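Local coordinates for uncharacterized protein (Helicobacter pylori, PDB 4O5J) that probably serves as an outer-membrane adhesin that binds sialic acid-bearing glycans, the structure being that of its extracellular adhesion domain, at residues Trp98-Gly103 and Glu320-Lys325; Gly103-Phe108 and Trp216-Ile221; Asp286-Ala291 and Ala363-Ala368; Asp303-Phe308 and Thr349-Val354. All blocks are in the same frame, centred on the assembly; numbering follows the deposited sequence.

Contact 1: residues Trp98-Gly103 and Glu320-Lys325; sequences WSLYAG and EKAYLK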
loop_
_atom_site.group_PDB
_atom_site.type_symbol
_atom_site.label_atom_id
_atom_site.label_comp_id
_atom_site.label_asym_id
_atom_site.label_seq_id
_atom_site.Cartn_x
_atom_site.Cartn_y
_atom_site.Cartn_z
ATOM N N TRP A 98 4.370 12.568 12.064
ATOM C CA TRP A 98 5.480 13.305 12.696
ATOM C C TRP A 98 5.007 14.670 13.129
ATOM O O TRP A 98 5.327 15.186 14.222
ATOM C CB TRP A 98 6.652 13.458 11.700
ATOM C CG TRP A 98 7.643 14.389 12.253
ATOM C CD1 TRP A 98 7.807 15.704 11.931
ATOM C CD2 TRP A 98 8.605 14.099 13.323
ATOM N NE1 TRP A 98 8.821 16.257 12.692
ATOM C CE2 TRP A 98 9.339 15.317 13.550
ATOM C CE3 TRP A 98 8.898 12.979 14.092
ATOM C CZ2 TRP A 98 10.355 15.409 14.510
ATOM C CZ3 TRP A 98 9.922 13.059 15.046
ATOM C CH2 TRP A 98 10.637 14.270 15.244
ATOM N N SER A 99 4.231 15.295 12.267
ATOM C CA SER A 99 3.651 16.617 12.564
ATOM C C SER A 99 2.774 16.583 13.839
ATOM O O SER A 99 2.831 17.527 14.670
ATOM C CB SER A 99 2.840 17.059 11.376
ATOM O OG SER A 99 2.416 18.352 11.589
ATOM N N LEU A 100 2.013 15.497 14.055
ATOM C CA LEU A 100 1.172 15.367 15.258
ATOM C C LEU A 100 2.033 15.108 16.479
ATOM O O LEU A 100 1.899 15.775 17.524
ATOM C CB LEU A 100 0.175 14.204 15.122
ATOM C CG LEU A 100 -0.980 14.373 14.180
ATOM C CD1 LEU A 100 -1.781 13.049 14.130
ATOM C CD2 LEU A 100 -1.865 15.579 14.610
ATOM N N TYR A 101 2.859 14.062 16.356
ATOM C CA TYR A 101 3.728 13.576 17.429
ATOM C C TYR A 101 4.720 14.660 17.919
ATOM O O TYR A 101 4.913 14.873 19.150
ATOM C CB TYR A 101 4.446 12.392 16.854
ATOM C CG TYR A 101 5.564 11.765 17.659
ATOM C CD1 TYR A 101 5.300 10.988 18.766
ATOM C CD2 TYR A 101 6.921 11.854 17.218
ATOM C CE1 TYR A 101 6.306 10.330 19.466
ATOM C CE2 TYR A 101 7.937 11.195 17.905
ATOM C CZ TYR A 101 7.625 10.446 19.019
ATOM O OH TYR A 101 8.639 9.772 19.700
ATOM N N ALA A 102 5.335 15.353 16.957
ATOM C CA ALA A 102 6.375 16.329 17.251
ATOM C C ALA A 102 5.980 17.656 16.610
ATOM O O ALA A 102 5.277 18.469 17.240
ATOM C CB ALA A 102 7.737 15.845 16.712
ATOM N N GLY A 103 6.465 17.927 15.389
ATOM C CA GLY A 103 5.990 19.089 14.661
ATOM C C GLY A 103 6.344 20.380 15.371
ATOM O O GLY A 103 7.471 20.529 15.875
ATOM N N GLU A 320 -5.396 14.007 9.155
ATOM C CA GLU A 320 -5.788 14.874 8.031
ATOM C C GLU A 320 -5.645 16.335 8.392
ATOM O O GLU A 320 -5.396 17.160 7.517
ATOM C CB GLU A 320 -7.279 14.681 7.724
ATOM C CG GLU A 320 -7.501 13.493 6.898
ATOM C CD GLU A 320 -8.963 13.406 6.525
ATOM O OE1 GLU A 320 -9.780 13.677 7.475
ATOM O OE2 GLU A 320 -9.268 13.048 5.325
ATOM N N LYS A 321 -5.815 16.671 9.669
ATOM C CA LYS A 321 -5.861 18.090 10.056
ATOM C C LYS A 321 -4.569 18.521 10.745
ATOM O O LYS A 321 -4.492 19.601 11.350
ATOM C CB LYS A 321 -7.068 18.369 10.934
ATOM C CG LYS A 321 -8.400 18.093 10.281
ATOM C CD LYS A 321 -8.744 19.134 9.319
ATOM C CE LYS A 321 -10.166 18.926 8.849
ATOM N NZ LYS A 321 -10.407 20.145 8.062
ATOM N N ALA A 322 -3.548 17.660 10.688
ATOM C CA ALA A 322 -2.308 17.867 11.459
ATOM C C ALA A 322 -1.695 19.224 11.132
ATOM O O ALA A 322 -1.026 19.810 11.969
ATOM C CB ALA A 322 -1.298 16.728 11.193
ATOM N N TYR A 323 -1.963 19.741 9.924
ATOM C CA TYR A 323 -1.351 20.976 9.492
ATOM C C TYR A 323 -1.964 22.163 10.203
ATOM O O TYR A 323 -1.416 23.260 10.113
ATOM C CB TYR A 323 -1.470 21.161 7.978
ATOM C CG TYR A 323 -2.891 21.461 7.523
ATOM C CD1 TYR A 323 -3.324 22.766 7.304
ATOM C CD2 TYR A 323 -3.815 20.431 7.335
ATOM C CE1 TYR A 323 -4.625 23.013 6.884
ATOM C CE2 TYR A 323 -5.132 20.689 6.912
ATOM C CZ TYR A 323 -5.514 21.968 6.693
ATOM O OH TYR A 323 -6.809 22.227 6.288
ATOM N N LEU A 324 -3.088 21.965 10.890
ATOM C CA LEU A 324 -3.760 23.032 11.630
ATOM C C LEU A 324 -3.309 23.058 13.096
ATOM O O LEU A 324 -3.766 23.879 13.879
ATOM C CB LEU A 324 -5.296 22.868 11.578
ATOM C CG LEU A 324 -5.812 23.128 10.166
ATOM C CD1 LEU A 324 -7.242 22.644 10.040
ATOM C CD2 LEU A 324 -5.678 24.604 9.793
ATOM N N LYS A 325 -2.430 22.149 13.471
ATOM C CA LYS A 325 -1.944 22.106 14.842
ATOM C C LYS A 325 -1.319 23.427 15.252
ATOM O O LYS A 325 -0.534 23.983 14.498
ATOM C CB LYS A 325 -0.974 20.973 15.000
ATOM C CG LYS A 325 -0.504 20.696 16.398
ATOM C CD LYS A 325 0.396 19.446 16.342
ATOM C CE LYS A 325 1.253 19.387 17.603
ATOM N NZ LYS A 325 2.306 18.363 17.506
#

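Contact 2: residues Gly103-Phe108 and Trp216-Ile221; sequences GNYFTF and WKNIVI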
loop_
_atom_site.group_PDB
_atom_site.type_symbol
_atom_site.label_atom_id
_atom_site.label_comp_id
_atom_site.label_asym_id
_atom_site.label_seq_id
_atom_site.Cartn_x
_atom_site.Cartn_y
_atom_site.Cartn_z
ATOM N N GLY A 103 6.465 17.927 15.389
ATOM C CA GLY A 103 5.990 19.089 14.661
ATOM C C GLY A 103 6.344 20.380 15.371
ATOM O O GLY A 103 7.471 20.529 15.875
ATOM N N ASN A 104 5.371 21.296 15.462
ATOM C CA ASN A 104 5.610 22.612 16.013
ATOM C C ASN A 104 5.343 22.690 17.504
ATOM O O ASN A 104 5.500 23.745 18.121
ATOM C CB ASN A 104 4.848 23.681 15.258
ATOM C CG ASN A 104 3.287 23.427 15.328
ATOM O OD1 ASN A 104 2.800 22.704 16.200
ATOM N ND2 ASN A 104 2.546 23.995 14.412
ATOM N N TYR A 105 4.938 21.562 18.102
ATOM C CA TYR A 105 4.667 21.526 19.535
ATOM C C TYR A 105 4.539 20.071 19.934
ATOM O O TYR A 105 3.499 19.435 19.644
ATOM C CB TYR A 105 3.380 22.316 19.831
ATOM C CG TYR A 105 3.135 22.509 21.293
ATOM C CD1 TYR A 105 3.804 23.513 22.028
ATOM C CD2 TYR A 105 2.225 21.724 21.962
ATOM C CE1 TYR A 105 3.582 23.684 23.392
ATOM C CE2 TYR A 105 1.988 21.897 23.322
ATOM C CZ TYR A 105 2.657 22.853 24.018
ATOM O OH TYR A 105 2.414 22.959 25.354
ATOM N N PHE A 106 5.575 19.525 20.573
ATOM C CA PHE A 106 5.676 18.087 20.783
ATOM C C PHE A 106 4.625 17.540 21.769
ATOM O O PHE A 106 4.144 18.249 22.628
ATOM C CB PHE A 106 7.058 17.678 21.326
ATOM C CG PHE A 106 8.241 18.365 20.632
ATOM C CD1 PHE A 106 8.123 18.805 19.311
ATOM C CD2 PHE A 106 9.440 18.520 21.313
ATOM C CE1 PHE A 106 9.192 19.437 18.656
ATOM C CE2 PHE A 106 10.560 19.144 20.644
ATOM C CZ PHE A 106 10.411 19.624 19.331
ATOM N N THR A 107 4.355 16.247 21.624
ATOM C CA THR A 107 3.528 15.529 22.586
ATOM C C THR A 107 4.439 14.893 23.636
ATOM O O THR A 107 4.016 14.023 24.415
ATOM C CB THR A 107 2.703 14.449 21.875
ATOM O OG1 THR A 107 3.605 13.509 21.280
ATOM C CG2 THR A 107 1.813 15.066 20.799
ATOM N N PHE A 108 5.703 15.342 23.687
ATOM C CA PHE A 108 6.658 14.855 24.706
ATOM C C PHE A 108 7.623 15.989 25.044
ATOM O O PHE A 108 7.704 16.998 24.325
ATOM C CB PHE A 108 7.417 13.634 24.158
ATOM C CG PHE A 108 8.016 13.863 22.790
ATOM C CD1 PHE A 108 9.320 14.431 22.655
ATOM C CD2 PHE A 108 7.307 13.532 21.640
ATOM C CE1 PHE A 108 9.880 14.644 21.375
ATOM C CE2 PHE A 108 7.873 13.724 20.361
ATOM C CZ PHE A 108 9.159 14.309 20.224
ATOM N N TRP A 216 -1.359 13.096 23.815
ATOM C CA TRP A 216 -2.297 13.649 22.821
ATOM C C TRP A 216 -2.975 14.924 23.278
ATOM O O TRP A 216 -3.382 15.726 22.454
ATOM C CB TRP A 216 -3.345 12.638 22.392
ATOM C CG TRP A 216 -2.809 11.570 21.494
ATOM C CD1 TRP A 216 -2.026 10.496 21.850
ATOM C CD2 TRP A 216 -3.075 11.421 20.065
ATOM N NE1 TRP A 216 -1.746 9.705 20.727
ATOM C CE2 TRP A 216 -2.378 10.236 19.627
ATOM C CE3 TRP A 216 -3.824 12.149 19.128
ATOM C CZ2 TRP A 216 -2.434 9.795 18.314
ATOM C CZ3 TRP A 216 -3.874 11.726 17.823
ATOM C CH2 TRP A 216 -3.193 10.570 17.396
ATOM N N LYS A 217 -3.102 15.133 24.601
ATOM C CA LYS A 217 -3.703 16.355 25.098
ATOM C C LYS A 217 -2.873 17.588 24.699
ATOM O O LYS A 217 -3.426 18.710 24.624
ATOM C CB LYS A 217 -3.865 16.293 26.621
ATOM C CG LYS A 217 -4.625 17.454 27.204
ATOM C CD LYS A 217 -6.111 17.489 26.650
ATOM C CE LYS A 217 -6.881 18.697 27.230
ATOM N NZ LYS A 217 -8.259 18.773 26.685
ATOM N N ASN A 218 -1.550 17.403 24.435
ATOM C CA ASN A 218 -0.712 18.521 23.960
ATOM C C ASN A 218 -1.147 19.007 22.565
ATOM O O ASN A 218 -0.810 20.144 22.171
ATOM C CB ASN A 218 0.791 18.136 23.938
ATOM C CG ASN A 218 1.445 18.308 25.287
ATOM O OD1 ASN A 218 0.779 18.372 26.324
ATOM N ND2 ASN A 218 2.799 18.399 25.293
ATOM N N ILE A 219 -1.900 18.192 21.813
ATOM C CA ILE A 219 -2.262 18.569 20.477
ATOM C C ILE A 219 -3.524 19.443 20.465
ATOM O O ILE A 219 -4.589 18.990 20.889
ATOM C CB ILE A 219 -2.517 17.349 19.619
ATOM C CG1 ILE A 219 -1.224 16.543 19.450
ATOM C CG2 ILE A 219 -3.059 17.790 18.258
ATOM C CD1 ILE A 219 -1.425 15.092 18.976
ATOM N N VAL A 220 -3.405 20.673 19.961
ATOM C CA VAL A 220 -4.520 21.591 19.856
ATOM C C VAL A 220 -4.838 21.842 18.400
ATOM O O VAL A 220 -4.051 22.456 17.672
ATOM C CB VAL A 220 -4.221 22.933 20.515
ATOM C CG1 VAL A 220 -5.499 23.848 20.498
ATOM C CG2 VAL A 220 -3.731 22.714 21.985
ATOM N N ILE A 221 -6.010 21.388 17.972
ATOM C CA ILE A 221 -6.492 21.685 16.642
ATOM C C ILE A 221 -7.917 22.181 16.752
ATOM O O ILE A 221 -8.789 21.417 17.193
ATOM C CB ILE A 221 -6.482 20.445 15.766
ATOM C CG1 ILE A 221 -5.025 19.864 15.663
ATOM C CG2 ILE A 221 -7.079 20.728 14.369
ATOM C CD1 ILE A 221 -4.959 18.516 14.946
HETATM O O HOH W 1 0.238 21.629 26.385
#

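Contact 3: residues Asp286-Ala291 and Ala363-Ala368; sequences DIYTFA and AALSVA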
loop_
_atom_site.group_PDB
_atom_site.type_symbol
_atom_site.label_atom_id
_atom_site.label_comp_id
_atom_site.label_asym_id
_atom_site.label_seq_id
_atom_site.Cartn_x
_atom_site.Cartn_y
_atom_site.Cartn_z
ATOM N N ASP A 286 5.932 -17.331 -18.753
ATOM C CA ASP A 286 6.294 -15.941 -18.416
ATOM C C ASP A 286 5.075 -15.052 -18.309
ATOM O O ASP A 286 5.015 -14.221 -17.401
ATOM C CB ASP A 286 7.316 -15.321 -19.414
ATOM C CG ASP A 286 8.779 -15.781 -19.130
ATOM O OD1 ASP A 286 9.022 -16.305 -18.000
ATOM O OD2 ASP A 286 9.701 -15.634 -20.029
ATOM N N ILE A 287 4.118 -15.193 -19.231
ATOM C CA ILE A 287 2.949 -14.338 -19.193
ATOM C C ILE A 287 2.181 -14.670 -17.910
ATOM O O ILE A 287 1.592 -13.782 -17.309
ATOM C CB ILE A 287 2.065 -14.458 -20.458
ATOM C CG1 ILE A 287 1.019 -13.337 -20.490
ATOM C CG2 ILE A 287 1.401 -15.828 -20.561
ATOM C CD1 ILE A 287 0.178 -13.389 -21.752
ATOM N N TYR A 288 2.234 -15.933 -17.477
ATOM C CA TYR A 288 1.515 -16.322 -16.274
ATOM C C TYR A 288 2.131 -15.684 -15.018
ATOM O O TYR A 288 1.449 -15.063 -14.194
ATOM C CB TYR A 288 1.468 -17.822 -16.175
ATOM C CG TYR A 288 0.560 -18.346 -15.093
ATOM C CD1 TYR A 288 -0.528 -17.608 -14.647
ATOM C CD2 TYR A 288 0.751 -19.611 -14.558
ATOM C CE1 TYR A 288 -1.364 -18.088 -13.639
ATOM C CE2 TYR A 288 -0.070 -20.101 -13.574
ATOM C CZ TYR A 288 -1.128 -19.336 -13.116
ATOM O OH TYR A 288 -1.945 -19.858 -12.162
ATOM N N THR A 289 3.439 -15.801 -14.896
ATOM C CA THR A 289 4.169 -15.166 -13.831
ATOM C C THR A 289 3.954 -13.677 -13.862
ATOM O O THR A 289 3.730 -13.059 -12.829
ATOM C CB THR A 289 5.663 -15.432 -14.009
ATOM O OG1 THR A 289 5.847 -16.834 -14.025
ATOM C CG2 THR A 289 6.465 -14.851 -12.867
ATOM N N PHE A 290 4.030 -13.101 -15.048
ATOM C CA PHE A 290 3.805 -11.672 -15.225
ATOM C C PHE A 290 2.445 -11.270 -14.622
ATOM O O PHE A 290 2.341 -10.353 -13.791
ATOM C CB PHE A 290 3.827 -11.365 -16.721
ATOM C CG PHE A 290 3.799 -9.902 -17.054
ATOM C CD1 PHE A 290 4.362 -8.967 -16.199
ATOM C CD2 PHE A 290 3.213 -9.456 -18.242
ATOM C CE1 PHE A 290 4.337 -7.605 -16.511
ATOM C CE2 PHE A 290 3.197 -8.094 -18.556
ATOM C CZ PHE A 290 3.765 -7.178 -17.713
ATOM N N ALA A 291 1.410 -11.993 -15.004
ATOM C CA ALA A 291 0.024 -11.701 -14.552
ATOM C C ALA A 291 -0.142 -11.921 -13.042
ATOM O O ALA A 291 -0.675 -11.041 -12.355
ATOM C CB ALA A 291 -0.978 -12.528 -15.373
ATOM N N ALA A 363 -9.109 -10.609 -15.084
ATOM C CA ALA A 363 -9.450 -11.112 -16.407
ATOM C C ALA A 363 -8.152 -11.441 -17.194
ATOM O O ALA A 363 -8.055 -12.490 -17.821
ATOM C CB ALA A 363 -10.341 -10.098 -17.166
ATOM N N ALA A 364 -7.159 -10.569 -17.149
ATOM C CA ALA A 364 -5.901 -10.881 -17.856
ATOM C C ALA A 364 -5.228 -12.111 -17.262
ATOM O O ALA A 364 -4.780 -12.972 -17.995
ATOM C CB ALA A 364 -4.938 -9.725 -17.840
ATOM N N LEU A 365 -5.189 -12.188 -15.927
ATOM C CA LEU A 365 -4.601 -13.326 -15.228
ATOM C C LEU A 365 -5.288 -14.636 -15.658
ATOM O O LEU A 365 -4.634 -15.694 -15.847
ATOM C CB LEU A 365 -4.708 -13.156 -13.726
ATOM C CG LEU A 365 -4.285 -14.387 -12.932
ATOM C CD1 LEU A 365 -2.829 -14.670 -13.150
ATOM C CD2 LEU A 365 -4.546 -14.094 -11.480
ATOM N N SER A 366 -6.604 -14.572 -15.817
ATOM C CA SER A 366 -7.331 -15.740 -16.208
ATOM C C SER A 366 -6.887 -16.323 -17.575
ATOM O O SER A 366 -6.710 -17.542 -17.737
ATOM C CB SER A 366 -8.804 -15.396 -16.292
ATOM O OG SER A 366 -9.394 -16.479 -15.749
ATOM N N VAL A 367 -6.745 -15.445 -18.561
ATOM C CA VAL A 367 -6.300 -15.845 -19.878
ATOM C C VAL A 367 -4.860 -16.373 -19.781
ATOM O O VAL A 367 -4.519 -17.392 -20.402
ATOM C CB VAL A 367 -6.381 -14.664 -20.845
ATOM C CG1 VAL A 367 -5.818 -15.027 -22.233
ATOM C CG2 VAL A 367 -7.842 -14.164 -20.891
ATOM N N ALA A 368 -4.042 -15.720 -18.972
ATOM C CA ALA A 368 -2.628 -16.151 -18.836
ATOM C C ALA A 368 -2.577 -17.561 -18.237
ATOM O O ALA A 368 -1.784 -18.400 -18.684
ATOM C CB ALA A 368 -1.840 -15.189 -17.964
#

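Contact 4: residues Asp303-Phe308 and Thr349-Val354; sequences DIFNLF and TIKNNV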
loop_
_atom_site.group_PDB
_atom_site.type_symbol
_atom_site.label_atom_id
_atom_site.label_comp_id
_atom_site.label_asym_id
_atom_site.label_seq_id
_atom_site.Cartn_x
_atom_site.Cartn_y
_atom_site.Cartn_z
ATOM N N ASP A 303 -3.802 -3.794 0.300
ATOM C CA ASP A 303 -3.395 -3.912 1.698
ATOM C C ASP A 303 -3.192 -2.534 2.289
ATOM O O ASP A 303 -3.613 -2.249 3.421
ATOM C CB ASP A 303 -2.101 -4.707 1.827
ATOM C CG ASP A 303 -2.261 -6.198 1.466
ATOM O OD1 ASP A 303 -3.393 -6.707 1.615
ATOM O OD2 ASP A 303 -1.250 -6.887 1.066
ATOM N N ILE A 304 -2.554 -1.641 1.528
ATOM C CA ILE A 304 -2.307 -0.286 2.060
ATOM C C ILE A 304 -3.623 0.486 2.263
ATOM O O ILE A 304 -3.794 1.158 3.256
ATOM C CB ILE A 304 -1.320 0.487 1.152
ATOM C CG1 ILE A 304 0.097 -0.074 1.358
ATOM C CG2 ILE A 304 -1.363 1.986 1.463
ATOM C CD1 ILE A 304 0.784 -0.127 0.065
ATOM N N PHE A 305 -4.534 0.396 1.302
ATOM C CA PHE A 305 -5.824 1.030 1.458
ATOM C C PHE A 305 -6.511 0.517 2.740
ATOM O O PHE A 305 -6.991 1.316 3.570
ATOM C CB PHE A 305 -6.728 0.866 0.239
ATOM C CG PHE A 305 -8.134 1.375 0.526
ATOM C CD1 PHE A 305 -8.388 2.743 0.631
ATOM C CD2 PHE A 305 -9.158 0.507 0.806
ATOM C CE1 PHE A 305 -9.653 3.232 0.936
ATOM C CE2 PHE A 305 -10.453 0.990 1.100
ATOM C CZ PHE A 305 -10.704 2.352 1.181
ATOM N N ASN A 306 -6.517 -0.798 2.929
ATOM C CA ASN A 306 -7.125 -1.403 4.120
ATOM C C ASN A 306 -6.493 -0.903 5.385
ATOM O O ASN A 306 -7.193 -0.711 6.403
ATOM C CB ASN A 306 -7.089 -2.941 4.037
ATOM C CG ASN A 306 -8.082 -3.484 2.999
ATOM O OD1 ASN A 306 -8.965 -2.747 2.535
ATOM N ND2 ASN A 306 -7.961 -4.791 2.640
ATOM N N LEU A 307 -5.162 -0.681 5.368
ATOM C CA LEU A 307 -4.483 -0.187 6.564
ATOM C C LEU A 307 -4.928 1.252 6.872
ATOM O O LEU A 307 -5.038 1.623 8.031
ATOM C CB LEU A 307 -2.941 -0.251 6.407
ATOM C CG LEU A 307 -2.376 -1.698 6.587
ATOM C CD1 LEU A 307 -0.953 -1.839 6.015
ATOM C CD2 LEU A 307 -2.457 -2.073 8.052
ATOM N N PHE A 308 -5.193 2.057 5.853
ATOM C CA PHE A 308 -5.676 3.414 6.067
ATOM C C PHE A 308 -7.131 3.339 6.585
ATOM O O PHE A 308 -7.517 4.084 7.464
ATOM C CB PHE A 308 -5.720 4.200 4.781
ATOM C CG PHE A 308 -4.424 4.910 4.457
ATOM C CD1 PHE A 308 -4.028 6.012 5.227
ATOM C CD2 PHE A 308 -3.620 4.490 3.413
ATOM C CE1 PHE A 308 -2.842 6.671 4.987
ATOM C CE2 PHE A 308 -2.449 5.183 3.131
ATOM C CZ PHE A 308 -2.046 6.271 3.924
ATOM N N THR A 349 -7.683 7.583 -4.199
ATOM C CA THR A 349 -7.113 7.138 -5.481
ATOM C C THR A 349 -6.611 5.687 -5.414
ATOM O O THR A 349 -6.751 4.942 -6.401
ATOM C CB THR A 349 -6.009 8.081 -5.938
ATOM O OG1 THR A 349 -6.581 9.384 -6.150
ATOM C CG2 THR A 349 -5.304 7.602 -7.196
ATOM N N ILE A 350 -6.004 5.285 -4.295
ATOM C CA ILE A 350 -5.602 3.897 -4.125
ATOM C C ILE A 350 -6.845 3.012 -4.239
ATOM O O ILE A 350 -6.834 2.004 -4.927
ATOM C CB ILE A 350 -5.004 3.624 -2.757
ATOM C CG1 ILE A 350 -3.839 4.556 -2.488
ATOM C CG2 ILE A 350 -4.513 2.194 -2.726
ATOM C CD1 ILE A 350 -3.205 4.289 -1.128
ATOM N N LYS A 351 -7.898 3.390 -3.538
ATOM C CA LYS A 351 -9.157 2.603 -3.580
ATOM C C LYS A 351 -9.712 2.511 -5.011
ATOM O O LYS A 351 -10.090 1.428 -5.473
ATOM C CB LYS A 351 -10.203 3.243 -2.668
ATOM C CG LYS A 351 -11.586 2.574 -2.719
ATOM C CD LYS A 351 -12.608 3.349 -1.891
ATOM C CE LYS A 351 -13.993 2.744 -2.098
ATOM N NZ LYS A 351 -14.914 3.608 -1.366
ATOM N N ASN A 352 -9.750 3.636 -5.727
ATOM C CA ASN A 352 -10.199 3.601 -7.130
ATOM C C ASN A 352 -9.307 2.795 -8.033
ATOM O O ASN A 352 -9.819 2.064 -8.888
ATOM C CB ASN A 352 -10.308 4.995 -7.684
ATOM C CG ASN A 352 -11.321 5.797 -6.933
ATOM O OD1 ASN A 352 -12.112 5.235 -6.182
ATOM N ND2 ASN A 352 -11.307 7.114 -7.105
ATOM N N ASN A 353 -7.977 2.925 -7.874
ATOM C CA ASN A 353 -7.049 2.154 -8.697
ATOM C C ASN A 353 -7.276 0.662 -8.489
ATOM O O ASN A 353 -7.332 -0.110 -9.441
ATOM C CB ASN A 353 -5.615 2.454 -8.295
ATOM C CG ASN A 353 -5.176 3.822 -8.714
ATOM O OD1 ASN A 353 -5.823 4.475 -9.544
ATOM N ND2 ASN A 353 -4.086 4.284 -8.151
ATOM N N VAL A 354 -7.386 0.257 -7.228
ATOM C CA VAL A 354 -7.583 -1.143 -6.871
ATOM C C VAL A 354 -8.851 -1.715 -7.490
ATOM O O VAL A 354 -8.810 -2.795 -8.094
ATOM C CB VAL A 354 -7.653 -1.346 -5.357
ATOM C CG1 VAL A 354 -8.286 -2.725 -5.055
ATOM C CG2 VAL A 354 -6.261 -1.216 -4.776
#

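Contact 1: residues Trp98-Gly103 and Glu320-Lys325
Lys325 reaches across to the C-terminal end of helix 82-101, where its ammonium group is hydrogen-bonded to three backbone carbonyls. NZ lies 3.0 Å from Ser99 O, in the plane of that carbonyl, and 2.6 Å from Leu100 O, which it approaches from above the plane, 49° out of it. The third bond, from NZ to Ala102 O at 3.0 Å, also comes from above the carbonyl plane. Lys325 leaves its backbone with CG opposite N (chi1 -173°), and the extended chain carries NZ past Ser99 to the end of the helix; on the way CD passes 3.5 Å from Ser99 O.

Apolar packing is slight. Leu100 sets CD2 against the methyl of Ala322, 3.6 Å from its CB, and Ser99 CB lies 4.2 Å from the same atom.

Tyr105 O, from the loop that follows the helix, is a further acceptor for NZ. Four oxygens thus compete for three N-H groups, and at least one hydrogen must be shared. A buried lysine amine is surrounded by carbonyls at a helix C-terminus, where the negative end of the helix dipole would be expected to favour its positive charge and to offset the cost of burying it.

Contact 2: residues Gly103-Phe108 and Trp216-Ile221
Asn218 turns CG away from its own carbonyl carbon (chi1 -84°), which carries the amide over to the 103-108 loop, while Tyr105, with CG opposite its backbone N (chi1 -171°), places its ring beside the turn that holds Asn218. The amide then gives a nearly straight hydrogen bond: ND2 lies 3.0 Å from Phe106 O, with an N-H...O angle of 174°. The bond runs in the plane of both groups, the carbonyl of Phe106 and the amide of Asn218.

The ring of Tyr105 presents its edge to the backbone carbonyl of Asn218, with CD2 3.4 Å from Asn218 O near the ring plane. At the far end a water lies 2.8 Å from Tyr105 OH and donates a weak bond to Asn218 OD1; the stronger partner of OD1 is Asn135 ND2. Next to the polar pair, Thr107 CG2 packs 3.6 Å from Ile219 CG1, while Thr107 OG1 is hydrogen-bonded to Tyr101 O.

Two loops meet here, one leaving helix 82-101 and the other a short 3-10 turn, 216-218, after strand 214-215. With ND2 given to Phe106 O and OD1 to Asn135, both ends of the buried amide are engaged, which fixes its rotation and adds to the backbone hydrogen bond between Thr107 and Met215 in joining these irregular parts of the chain.

Contact 3: residues Asp286-Ala291 and Ala363-Ala368
The ring of Tyr288 meets Leu365 along its edge: CD1 of the leucine lies near the ring plane, 3.8 Å from Tyr288 CE1. The backbone of Ala368 comes up to the same ring obliquely, with Ala368 C 4.1 Å from Tyr288 CD1, and the ring of Tyr372, one turn further on, also meets that of Tyr288. The tyrosine is brought there by a first torsion of -171°, which sets CG opposite the backbone N and lays the ring across the flank of the neighbouring helix.

Segments 286-291 and 363-368 run antiparallel, 154° between their directions, and their axes come within 8.7 Å. This is close antiparallel helix packing through alanines, within the helical bundle of the adhesion domain: Ala291 CB and Ala368 CB sit 3.8 Å apart in the middle of the interface. Leu365 CD1 flanks the pair on one side, 3.6 Å from Ala291 CB; on the other flank Ala368 CB lies 3.8 Å from Ile287 O, while Ile287 CG2 touches the same methyl more loosely at 4.2 Å. Helix 57-76, a further member of the bundle, joins through Leu67, which touches both Phe290 and Ala364.

Contact 4: residues Asp303-Phe308 and Thr349-Val354
Segments 303-308 and 349-354, of helices 281-309 and 343-396, pass at 140° between their N-to-C directions, 9.4 Å apart at the axes, with Phe305 and Lys351 nearest in the backbone. These two residues make the one contact with a ring face. Lys351 CB stands over the ring of Phe305, 3.9 Å from its centroid and 20° off the normal, a CH-pi interaction displaced toward the rim on the CE1 side. Because the lysine is extended beyond CG, its chain runs outward past the CZ end of the ring, with CD 3.7 Å from Phe305 CZ, before the amine leads away from the interface. The aliphatic part of an exposed lysine thus lies against one face of a partly exposed aromatic ring.

The pairing belongs to an antiparallel association of two long helices within the mainly helical adhesion domain, and it grows more apolar toward the interior. There Ile350 points at the facing helix and divides its two branches between different partners. With CG1 turned away from its carbonyl carbon (chi1 -55°), the longer branch carries CD1 inward to 3.9 Å from Ile304 CG2; the two isoleucine side chains cross at about a right angle. CG2 instead rests 3.9 Å from Phe305 CB, at the root of the aromatic side chain. Phe308, one turn further along its helix, adds a looser contact, its CE2 4.4 Å from Ile350 CD1. Helix 241-268 packs against this buried side, with Leu253 touching Ile304 and Met249 touching Phe308.

Contacts 1 and 2, centres about 8 Å apart, share Gly103 and are joined by hydrogen bonds of Lys325 and Thr107. Along the chain, contact 2 nests within the loop closed by contact 1 and closes before contacts 3 and 4 open, whose segments alternate with those of contact 1. Contacts 3 and 4 both join helices 281-309 and 343-396, contact 4 nested inside the loop closed by contact 3. Contact 4 lies near the centre of the molecule, its centre about 23 Å from that of contact 1. Contacts 2 and 3 have centres about 50 Å apart. The adhesion domain thus combines a helical-bundle shaft with a loop-rich end held in part by polar bonds to backbone carbonyls.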